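Local coordinates for protein putative glycosylhydrolase (Parabacteroides distasonis, PDB 3S5Q) that is probably a hydrolase acting on carbohydrates, with a concanavalin A-like fold, though its exact substrate is not established, at residues E110-G115 against E175-L180; G77-C82 against G86-S91; Q126-K131 against K154-A159. All blocks are in the same frame, centred on the assembly; numbering follows the deposited sequence.

In the fold
All three contacts belong to one concanavalin A-like domain built on two antiparallel sheets. Interactions 1 and 2 have centres about 14 Å apart and touch: Ile89 packs on Trp179 and Leu180, so the turn after strand 75-82 meets the 175-180 loop. Interaction 3 is nested in the chain between the two segments of interaction 1, with centres about 15 Å apart; Arg113 NH1 reaches Gln126 OE1 at 3.1 Å, probably a hydrogen bond, and Gly115 packs on Ile156. Interactions 2 and 3 do not touch, with about 8 Å between nearest atoms. An ethanediol, probably from the crystallisation liquor, lies beside interaction 3 and marks no known active site.

Interaction 1. Residues E110-G115 against E175-L180; sequences EYWRCG and EIPEWL
The Tyr111 ring presents its hydroxyl edge to Glu175 O, which lies in the ring plane. The indole of Trp112 has water 1 at its edge, also in plane, while the edge of Trp179 is turned toward its face in an offset edge-to-face pair with six-membered ring centroids 5.8 Å apart and planes at 78°. Trp179 itself carries Pro177 CB over the centre of one face, within its own type I turn, Pro177 to Leu180.

The rings meet at their far corners, Trp112 CH2 to Trp179 CH2 at 3.7 Å. Pro177 CG comes obliquely against the Trp112 indole, 4.0 Å from NE1, the two side chains passing side by side with opposite headings. With CG set between the backbone N and the carbonyl carbon (chi1 57°), Tyr111 projects its hydroxyl across to the other loop. Tyr111 OH donates to Glu175 O at 2.7 Å, in the carbonyl plane and on a lone pair, with a C=O...O angle of 133°. The same carbonyl oxygen takes a second bond from water 1 at 2.8 Å, and that water accepts from Trp112 NE1 at 2.9 Å.

Tyr118 also meets the Trp112 ring. Tyr111 and Trp112 thus converge on one backbone carbonyl, the first directly and the second through water, so polar bonding ties the loops together at Glu175 while Pro177 and Trp179 supply the apolar side.

Interaction 2. Residues G77-C82 against G86-S91; sequences GVVIYC and GNWIPS
Apolar contacts come first: Val79 CG2 rests 3.7 Å from Trp88 CZ3, and CG1 reaches CE3 at 4.1 Å, so both methyls of the valine address the benzo part of the indole. The valine stands roughly perpendicular to the tryptophan side chain. Farther along, Cys82 SG lies 3.7 Å from Trp88 CB; chi1 of -176° swings the sulfur away from its own backbone N and over to the root of the tryptophan. Ile89 CG1 sits over the centre of one indole face, and Trp54 meets the ring edge-to-face.

This is the connection between two neighbouring antiparallel strands, 75-82 and 93-98, at one edge of the five-stranded sheet in the concanavalin A-like fold, where 93-98 is the outermost strand. The chain turns a corner at Tyr81, and the link folds back so that Trp88 packs against the strand it has just left.

Polar contacts across the pair are slight. Cys82 CA makes a CA-H...O contact with Ser91 O at 3.3 Å, with 152° at the hydrogen. Within the link, Ser91 OG donates to Asn87 O at 2.7 Å, tilted 24° from the carbonyl plane, and Ser91 N bonds to Trp88 O at 3.0 Å.

Interaction 3. Residues Q126-K131 against K154-A159; sequences QLVVKK and KHIVSA. With EDO (1,2-ethanediol), chain E.
Val128 meets the 154-159 part of strand 154-160 through its two methyls. Its CB points toward the strand, and from there the branches divide the work. CG2, anti to the carbonyl carbon, touches two partners: Ile156 CG2 at 4.0 Å and Lys154 CD, also at 4.0 Å. CG1, opposite the backbone N (chi1 167°), reaches the same Ile156 CG2 at 4.2 Å, so that one isoleucine methyl is approached by both tips of the valine. Val128 and Ile156 lie alongside, pointing opposite ways, whereas the lysine chain runs obliquely across the valine. Beyond CG that chain is extended; it touches the valine through CD and carries NZ on to a salt bridge with Glu125.

On the strand, His155 is the centre of an inverse gamma turn, and Ile156 and Val157 together face Ile149 in a classic beta bulge. Ethanediol lies beside this irregular part: its O2 takes a weak hydrogen bond from Ser158 N at 3.4 Å, with an N-H...O angle of 147°, and its O1 sits 3.9 Å above the His155 ring plane, offset toward the rim.

Strand 154-160 pairs antiparallel with 146-151 in the larger sheet, and Leu151 of that neighbour touches both Val128 and Ile156. The 126-131 loop, which leads on toward strand 135-143, is anchored there as well by Val128 O bonding to Asn152 ND2, in the turn joining the two strands.

Interaction 1. Residues E110-G115 against E175-L180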
loop_
_atom_site.group_PDB
_atom_site.type_symbol
_atom_site.label_atom_id
_atom_site.label_comp_id
_atom_site.label_asym_id
_atom_site.label_seq_id
_atom_site.Cartn_x
_atom_site.Cartn_y
_atom_site.Cartn_z
ATOM N N GLU A 110 11.228 6.756 10.767
ATOM C CA GLU A 110 10.228 7.387 9.899
ATOM C C GLU A 110 9.984 6.624 8.597
ATOM O O GLU A 110 8.866 6.592 8.091
ATOM C CB GLU A 110 10.635 8.834 9.531
ATOM C CG GLU A 110 10.371 9.844 10.627
ATOM C CD GLU A 110 10.596 11.322 10.195
ATOM O OE1 GLU A 110 11.009 11.592 9.025
ATOM O OE2 GLU A 110 10.346 12.211 11.044
ATOM N N TYR A 111 11.033 6.031 8.026
ATOM C CA TYR A 111 10.888 5.365 6.712
ATOM C C TYR A 111 10.389 3.915 6.831
ATOM O O TYR A 111 10.394 3.155 5.850
ATOM C CB TYR A 111 12.159 5.507 5.879
ATOM C CG TYR A 111 13.420 4.981 6.503
ATOM C CD1 TYR A 111 14.131 5.718 7.492
ATOM C CD2 TYR A 111 13.922 3.753 6.114
ATOM C CE1 TYR A 111 15.348 5.233 8.014
ATOM C CE2 TYR A 111 15.093 3.258 6.648
ATOM C CZ TYR A 111 15.809 3.991 7.578
ATOM O OH TYR A 111 16.953 3.434 8.060
ATOM N N TRP A 112 9.932 3.572 8.043
ATOM C CA TRP A 112 9.120 2.366 8.323
ATOM C C TRP A 112 7.614 2.661 8.510
ATOM O O TRP A 112 6.817 1.733 8.568
ATOM C CB TRP A 112 9.617 1.669 9.593
ATOM C CG TRP A 112 11.005 0.963 9.493
ATOM C CD1 TRP A 112 12.095 1.311 8.692
ATOM C CD2 TRP A 112 11.427 -0.156 10.265
ATOM N NE1 TRP A 112 13.145 0.459 8.929
ATOM C CE2 TRP A 112 12.763 -0.449 9.899
ATOM C CE3 TRP A 112 10.792 -0.975 11.214
ATOM C CZ2 TRP A 112 13.476 -1.510 10.476
ATOM C CZ3 TRP A 112 11.508 -2.008 11.789
ATOM C CH2 TRP A 112 12.828 -2.281 11.389
ATOM N N ARG A 113 7.222 3.938 8.583
ATOM C CA ARG A 113 5.857 4.321 8.949
ATOM C C ARG A 113 4.907 4.452 7.747
ATOM O O ARG A 113 5.315 4.297 6.573
ATOM C CB ARG A 113 5.930 5.615 9.761
ATOM C CG ARG A 113 6.784 5.499 11.012
ATOM C CD ARG A 113 6.793 6.797 11.796
ATOM N NE ARG A 113 7.818 6.802 12.831
ATOM C CZ ARG A 113 8.363 7.892 13.367
ATOM N NH1 ARG A 113 7.971 9.101 12.970
ATOM N NH2 ARG A 113 9.289 7.769 14.304
ATOM N N CYS A 114 3.631 4.701 8.036
ATOM C CA CYS A 114 2.568 4.755 6.988
ATOM C C CYS A 114 2.905 5.536 5.727
ATOM O O CYS A 114 3.355 6.684 5.801
ATOM C CB CYS A 114 1.283 5.323 7.587
ATOM S SG CYS A 114 -0.140 4.839 6.633
ATOM N N GLY A 115 2.678 4.923 4.551
ATOM C CA GLY A 115 2.937 5.617 3.291
ATOM C C GLY A 115 4.360 5.495 2.786
ATOM O O GLY A 115 4.664 5.871 1.635
ATOM N N GLU A 175 20.116 2.810 6.986
ATOM C CA GLU A 175 20.042 1.351 6.807
ATOM C C GLU A 175 18.782 0.902 6.117
ATOM O O GLU A 175 17.699 1.401 6.384
ATOM C CB GLU A 175 20.088 0.628 8.175
ATOM C CG GLU A 175 21.492 0.483 8.801
ATOM C CD GLU A 175 22.425 -0.404 8.009
ATOM O OE1 GLU A 175 21.943 -1.091 7.099
ATOM O OE2 GLU A 175 23.640 -0.418 8.290
ATOM N N ILE A 176 18.948 -0.082 5.258
ATOM C CA ILE A 176 17.839 -0.793 4.656
ATOM C C ILE A 176 17.677 -2.069 5.504
ATOM O O ILE A 176 18.659 -2.641 5.928
ATOM C CB ILE A 176 18.127 -1.108 3.190
ATOM C CG1 ILE A 176 18.237 0.218 2.399
ATOM C CG2 ILE A 176 17.031 -2.065 2.590
ATOM C CD1 ILE A 176 18.561 0.008 0.847
ATOM N N PRO A 177 16.429 -2.467 5.820
ATOM C CA PRO A 177 16.269 -3.709 6.572
ATOM C C PRO A 177 16.982 -4.882 5.919
ATOM O O PRO A 177 16.975 -5.004 4.676
ATOM C CB PRO A 177 14.743 -3.915 6.630
ATOM C CG PRO A 177 14.186 -2.516 6.533
ATOM C CD PRO A 177 15.130 -1.799 5.571
ATOM N N GLU A 178 17.620 -5.693 6.766
ATOM C CA GLU A 178 18.474 -6.818 6.333
ATOM C C GLU A 178 17.744 -7.784 5.412
ATOM O O GLU A 178 18.349 -8.392 4.512
ATOM C CB GLU A 178 19.006 -7.627 7.537
ATOM N N TRP A 179 16.440 -7.916 5.657
ATOM C CA TRP A 179 15.570 -8.841 4.944
ATOM C C TRP A 179 15.029 -8.284 3.597
ATOM O O TRP A 179 14.232 -8.953 2.933
ATOM C CB TRP A 179 14.419 -9.286 5.898
ATOM C CG TRP A 179 13.505 -8.190 6.359
ATOM C CD1 TRP A 179 12.357 -7.756 5.737
ATOM C CD2 TRP A 179 13.623 -7.410 7.556
ATOM N NE1 TRP A 179 11.789 -6.720 6.446
ATOM C CE2 TRP A 179 12.530 -6.496 7.574
ATOM C CE3 TRP A 179 14.564 -7.352 8.577
ATOM C CZ2 TRP A 179 12.350 -5.555 8.585
ATOM C CZ3 TRP A 179 14.359 -6.404 9.637
ATOM C CH2 TRP A 179 13.277 -5.538 9.624
ATOM N N LEU A 180 15.465 -7.067 3.211
ATOM C CA LEU A 180 15.146 -6.460 1.918
ATOM C C LEU A 180 16.464 -6.187 1.156
ATOM O O LEU A 180 16.874 -5.027 1.016
ATOM C CB LEU A 180 14.341 -5.154 2.106
ATOM C CG LEU A 180 13.030 -5.235 2.919
ATOM C CD1 LEU A 180 12.416 -3.810 3.119
ATOM C CD2 LEU A 180 12.041 -6.201 2.249
HETATM O O HOH W 1 15.946 0.038 8.153
#

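Interaction 2. Residues G77-C82 against G86-S91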
loop_
_atom_site.group_PDB
_atom_site.type_symbol
_atom_site.label_atom_id
_atom_site.label_comp_id
_atom_site.label_asym_id
_atom_site.label_seq_id
_atom_site.Cartn_x
_atom_site.Cartn_y
_atom_site.Cartn_z
ATOM N N GLY A 77 -0.102 -3.257 4.569
ATOM C CA GLY A 77 0.548 -2.557 3.469
ATOM C C GLY A 77 0.067 -3.009 2.100
ATOM O O GLY A 77 -0.747 -3.943 1.977
ATOM N N VAL A 78 0.565 -2.323 1.070
ATOM C CA VAL A 78 0.257 -2.624 -0.304
ATOM C C VAL A 78 1.584 -3.024 -0.940
ATOM O O VAL A 78 2.595 -2.362 -0.753
ATOM C CB VAL A 78 -0.343 -1.415 -1.048
ATOM C CG1 VAL A 78 -0.665 -1.795 -2.533
ATOM C CG2 VAL A 78 -1.582 -0.892 -0.313
ATOM N N VAL A 79 1.562 -4.135 -1.664
ATOM C CA VAL A 79 2.737 -4.690 -2.269
ATOM C C VAL A 79 2.634 -4.558 -3.802
ATOM O O VAL A 79 1.649 -4.968 -4.419
ATOM C CB VAL A 79 2.879 -6.174 -1.835
ATOM C CG1 VAL A 79 4.111 -6.848 -2.523
ATOM C CG2 VAL A 79 2.939 -6.310 -0.268
ATOM N N ILE A 80 3.647 -3.969 -4.424
ATOM C CA ILE A 80 3.655 -3.845 -5.874
ATOM C C ILE A 80 4.921 -4.496 -6.434
ATOM O O ILE A 80 5.846 -4.832 -5.685
ATOM C CB ILE A 80 3.522 -2.380 -6.325
ATOM C CG1 ILE A 80 4.757 -1.549 -5.886
ATOM C CG2 ILE A 80 2.177 -1.802 -5.811
ATOM C CD1 ILE A 80 4.896 -0.125 -6.456
ATOM N N TYR A 81 4.899 -4.726 -7.735
ATOM C CA TYR A 81 6.027 -5.270 -8.459
ATOM C C TYR A 81 6.478 -6.625 -7.876
ATOM O O TYR A 81 7.671 -6.913 -7.804
ATOM C CB TYR A 81 7.153 -4.266 -8.438
ATOM C CG TYR A 81 6.878 -2.908 -9.082
ATOM C CD1 TYR A 81 5.767 -2.675 -9.905
ATOM C CD2 TYR A 81 7.845 -1.894 -8.997
ATOM C CE1 TYR A 81 5.579 -1.438 -10.545
ATOM C CE2 TYR A 81 7.674 -0.683 -9.629
ATOM C CZ TYR A 81 6.549 -0.457 -10.403
ATOM O OH TYR A 81 6.418 0.757 -11.027
ATOM N N CYS A 82 5.521 -7.446 -7.444
ATOM C CA CYS A 82 5.866 -8.751 -6.850
ATOM C C CYS A 82 6.117 -9.793 -7.924
ATOM O O CYS A 82 5.233 -10.129 -8.704
ATOM C CB CYS A 82 4.770 -9.256 -5.920
ATOM S SG CYS A 82 5.239 -10.798 -5.098
ATOM N N GLY A 86 5.115 -16.411 -3.387
ATOM C CA GLY A 86 5.597 -17.284 -2.303
ATOM C C GLY A 86 6.698 -16.655 -1.468
ATOM O O GLY A 86 6.687 -16.677 -0.232
ATOM N N ASN A 87 7.639 -16.041 -2.147
ATOM C CA ASN A 87 8.774 -15.451 -1.495
ATOM C C ASN A 87 8.690 -13.946 -1.691
ATOM O O ASN A 87 9.609 -13.364 -2.219
ATOM C CB ASN A 87 10.045 -16.067 -2.133
ATOM C CG ASN A 87 11.315 -15.648 -1.453
ATOM O OD1 ASN A 87 11.309 -15.326 -0.278
ATOM N ND2 ASN A 87 12.438 -15.650 -2.208
ATOM N N TRP A 88 7.583 -13.311 -1.281
ATOM C CA TRP A 88 7.309 -11.926 -1.685
ATOM C C TRP A 88 8.224 -10.890 -1.022
ATOM O O TRP A 88 8.484 -9.844 -1.602
ATOM C CB TRP A 88 5.832 -11.523 -1.481
ATOM C CG TRP A 88 5.392 -11.449 -0.033
ATOM C CD1 TRP A 88 4.952 -12.477 0.731
ATOM C CD2 TRP A 88 5.363 -10.286 0.791
ATOM N NE1 TRP A 88 4.648 -12.031 2.004
ATOM C CE2 TRP A 88 4.889 -10.682 2.062
ATOM C CE3 TRP A 88 5.698 -8.947 0.585
ATOM C CZ2 TRP A 88 4.740 -9.780 3.122
ATOM C CZ3 TRP A 88 5.549 -8.050 1.626
ATOM C CH2 TRP A 88 5.083 -8.466 2.886
ATOM N N ILE A 89 8.742 -11.183 0.161
ATOM C CA ILE A 89 9.445 -10.137 0.906
ATOM C C ILE A 89 10.636 -9.548 0.110
ATOM O O ILE A 89 10.705 -8.354 -0.048
ATOM C CB ILE A 89 9.828 -10.594 2.329
ATOM C CG1 ILE A 89 8.554 -10.672 3.193
ATOM C CG2 ILE A 89 10.884 -9.605 2.951
ATOM C CD1 ILE A 89 8.713 -11.529 4.493
ATOM N N PRO A 90 11.562 -10.382 -0.377
ATOM C CA PRO A 90 12.677 -9.878 -1.167
ATOM C C PRO A 90 12.355 -9.731 -2.642
ATOM O O PRO A 90 13.261 -9.394 -3.404
ATOM C CB PRO A 90 13.718 -10.979 -1.001
ATOM C CG PRO A 90 12.882 -12.200 -0.827
ATOM C CD PRO A 90 11.789 -11.782 0.011
ATOM N N SER A 91 11.108 -9.976 -3.035
ATOM C CA SER A 91 10.745 -10.030 -4.430
ATOM C C SER A 91 9.662 -9.024 -4.745
ATOM O O SER A 91 8.874 -9.249 -5.662
ATOM C CB SER A 91 10.226 -11.425 -4.794
ATOM O OG SER A 91 11.038 -12.451 -4.264
#

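Interaction 3. Residues Q126-K131 against K154-A159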
loop_
_atom_site.group_PDB
_atom_site.type_symbol
_atom_site.label_atom_id
_atom_site.label_comp_id
_atom_site.label_asym_id
_atom_site.label_seq_id
_atom_site.Cartn_x
_atom_site.Cartn_y
_atom_site.Cartn_z
ATOM N N GLN A 126 4.844 13.780 8.665
ATOM C CA GLN A 126 4.407 12.714 9.552
ATOM C C GLN A 126 2.933 12.869 9.906
ATOM O O GLN A 126 2.370 13.978 9.855
ATOM C CB GLN A 126 5.263 12.651 10.832
ATOM C CG GLN A 126 6.741 12.295 10.591
ATOM C CD GLN A 126 6.929 10.975 9.842
ATOM O OE1 GLN A 126 6.582 9.914 10.366
ATOM N NE2 GLN A 126 7.454 11.039 8.613
ATOM N N LEU A 127 2.326 11.746 10.300
ATOM C CA LEU A 127 0.932 11.722 10.831
ATOM C C LEU A 127 -0.086 12.261 9.807
ATOM O O LEU A 127 -1.114 12.868 10.136
ATOM C CB LEU A 127 0.841 12.444 12.167
ATOM C CG LEU A 127 1.628 11.724 13.277
ATOM C CD1 LEU A 127 1.730 12.638 14.498
ATOM C CD2 LEU A 127 0.973 10.381 13.657
ATOM N N VAL A 128 0.190 11.945 8.544
ATOM C CA VAL A 128 -0.761 12.197 7.444
ATOM C C VAL A 128 -1.912 11.192 7.425
ATOM O O VAL A 128 -3.035 11.546 7.012
ATOM C CB VAL A 128 -0.037 12.281 6.099
ATOM C CG1 VAL A 128 -1.014 12.233 4.909
ATOM C CG2 VAL A 128 0.772 13.569 6.083
ATOM N N VAL A 129 -1.659 9.945 7.866
ATOM C CA VAL A 129 -2.763 8.989 8.113
ATOM C C VAL A 129 -3.703 9.557 9.192
ATOM O O VAL A 129 -3.266 10.147 10.161
ATOM C CB VAL A 129 -2.260 7.565 8.535
ATOM C CG1 VAL A 129 -1.711 7.540 9.980
ATOM C CG2 VAL A 129 -3.358 6.508 8.346
ATOM N N LYS A 130 -4.995 9.332 9.024
ATOM C CA LYS A 130 -5.984 9.725 10.006
ATOM C C LYS A 130 -5.950 8.757 11.180
ATOM O O LYS A 130 -5.288 7.713 11.173
ATOM C CB LYS A 130 -7.399 9.718 9.399
ATOM C CG LYS A 130 -7.585 10.525 8.096
ATOM C CD LYS A 130 -8.955 10.211 7.490
ATOM C CE LYS A 130 -9.565 11.282 6.557
ATOM N NZ LYS A 130 -8.553 12.035 5.844
ATOM N N LYS A 131 -6.712 9.110 12.191
ATOM C CA LYS A 131 -6.859 8.236 13.329
ATOM C C LYS A 131 -7.605 6.929 12.997
ATOM O O LYS A 131 -8.313 6.829 11.997
ATOM C CB LYS A 131 -7.546 9.003 14.471
ATOM C CG LYS A 131 -6.654 10.102 15.042
ATOM C CD LYS A 131 -7.339 10.842 16.201
ATOM C CE LYS A 131 -6.329 11.673 17.026
ATOM N NZ LYS A 131 -7.022 12.303 18.220
ATOM N N LYS A 154 -2.293 14.487 0.131
ATOM C CA LYS A 154 -0.957 15.018 0.241
ATOM C C LYS A 154 0.011 14.115 -0.498
ATOM O O LYS A 154 -0.014 12.908 -0.330
ATOM C CB LYS A 154 -0.582 15.145 1.715
ATOM C CG LYS A 154 -1.494 16.114 2.457
ATOM C CD LYS A 154 -0.914 16.454 3.804
ATOM C CE LYS A 154 -1.649 17.627 4.481
ATOM N NZ LYS A 154 -0.899 18.167 5.682
ATOM N N HIS A 155 0.850 14.716 -1.339
ATOM C CA HIS A 155 1.908 13.993 -2.064
ATOM C C HIS A 155 3.113 13.724 -1.139
ATOM O O HIS A 155 4.038 14.544 -1.053
ATOM C CB HIS A 155 2.318 14.825 -3.287
ATOM C CG HIS A 155 3.302 14.162 -4.192
ATOM N ND1 HIS A 155 4.034 14.873 -5.116
ATOM C CD2 HIS A 155 3.678 12.867 -4.323
ATOM C CE1 HIS A 155 4.801 14.036 -5.798
ATOM N NE2 HIS A 155 4.618 12.815 -5.325
ATOM N N ILE A 156 3.077 12.596 -0.420
ATOM C CA ILE A 156 4.048 12.353 0.644
ATOM C C ILE A 156 5.368 11.705 0.170
ATOM O O ILE A 156 6.402 11.834 0.833
ATOM C CB ILE A 156 3.445 11.529 1.818
ATOM C CG1 ILE A 156 2.733 10.282 1.316
ATOM C CG2 ILE A 156 2.488 12.409 2.680
ATOM C CD1 ILE A 156 2.521 9.222 2.436
ATOM N N VAL A 157 5.338 10.992 -0.947
ATOM C CA VAL A 157 6.534 10.287 -1.402
ATOM C C VAL A 157 6.653 10.407 -2.893
ATOM O O VAL A 157 5.680 10.250 -3.625
ATOM C CB VAL A 157 6.563 8.754 -0.958
ATOM C CG1 VAL A 157 7.894 8.025 -1.395
ATOM C CG2 VAL A 157 6.333 8.603 0.502
ATOM N N SER A 158 7.863 10.718 -3.330
ATOM C CA SER A 158 8.234 10.678 -4.743
ATOM C C SER A 158 9.620 10.057 -4.721
ATOM O O SER A 158 10.517 10.545 -4.018
ATOM C CB SER A 158 8.266 12.062 -5.375
ATOM O OG SER A 158 8.370 11.962 -6.798
ATOM N N ALA A 159 9.785 8.958 -5.437
ATOM C CA ALA A 159 11.036 8.239 -5.430
ATOM C C ALA A 159 11.348 7.678 -6.815
ATOM O O ALA A 159 10.458 7.182 -7.530
ATOM C CB ALA A 159 10.991 7.130 -4.303
HETATM C C1 EDO E . 7.707 14.249 -2.184
HETATM O O1 EDO E . 7.430 15.344 -3.086
HETATM C C2 EDO E . 9.148 14.193 -1.650
HETATM O O2 EDO E . 9.528 12.842 -1.316
#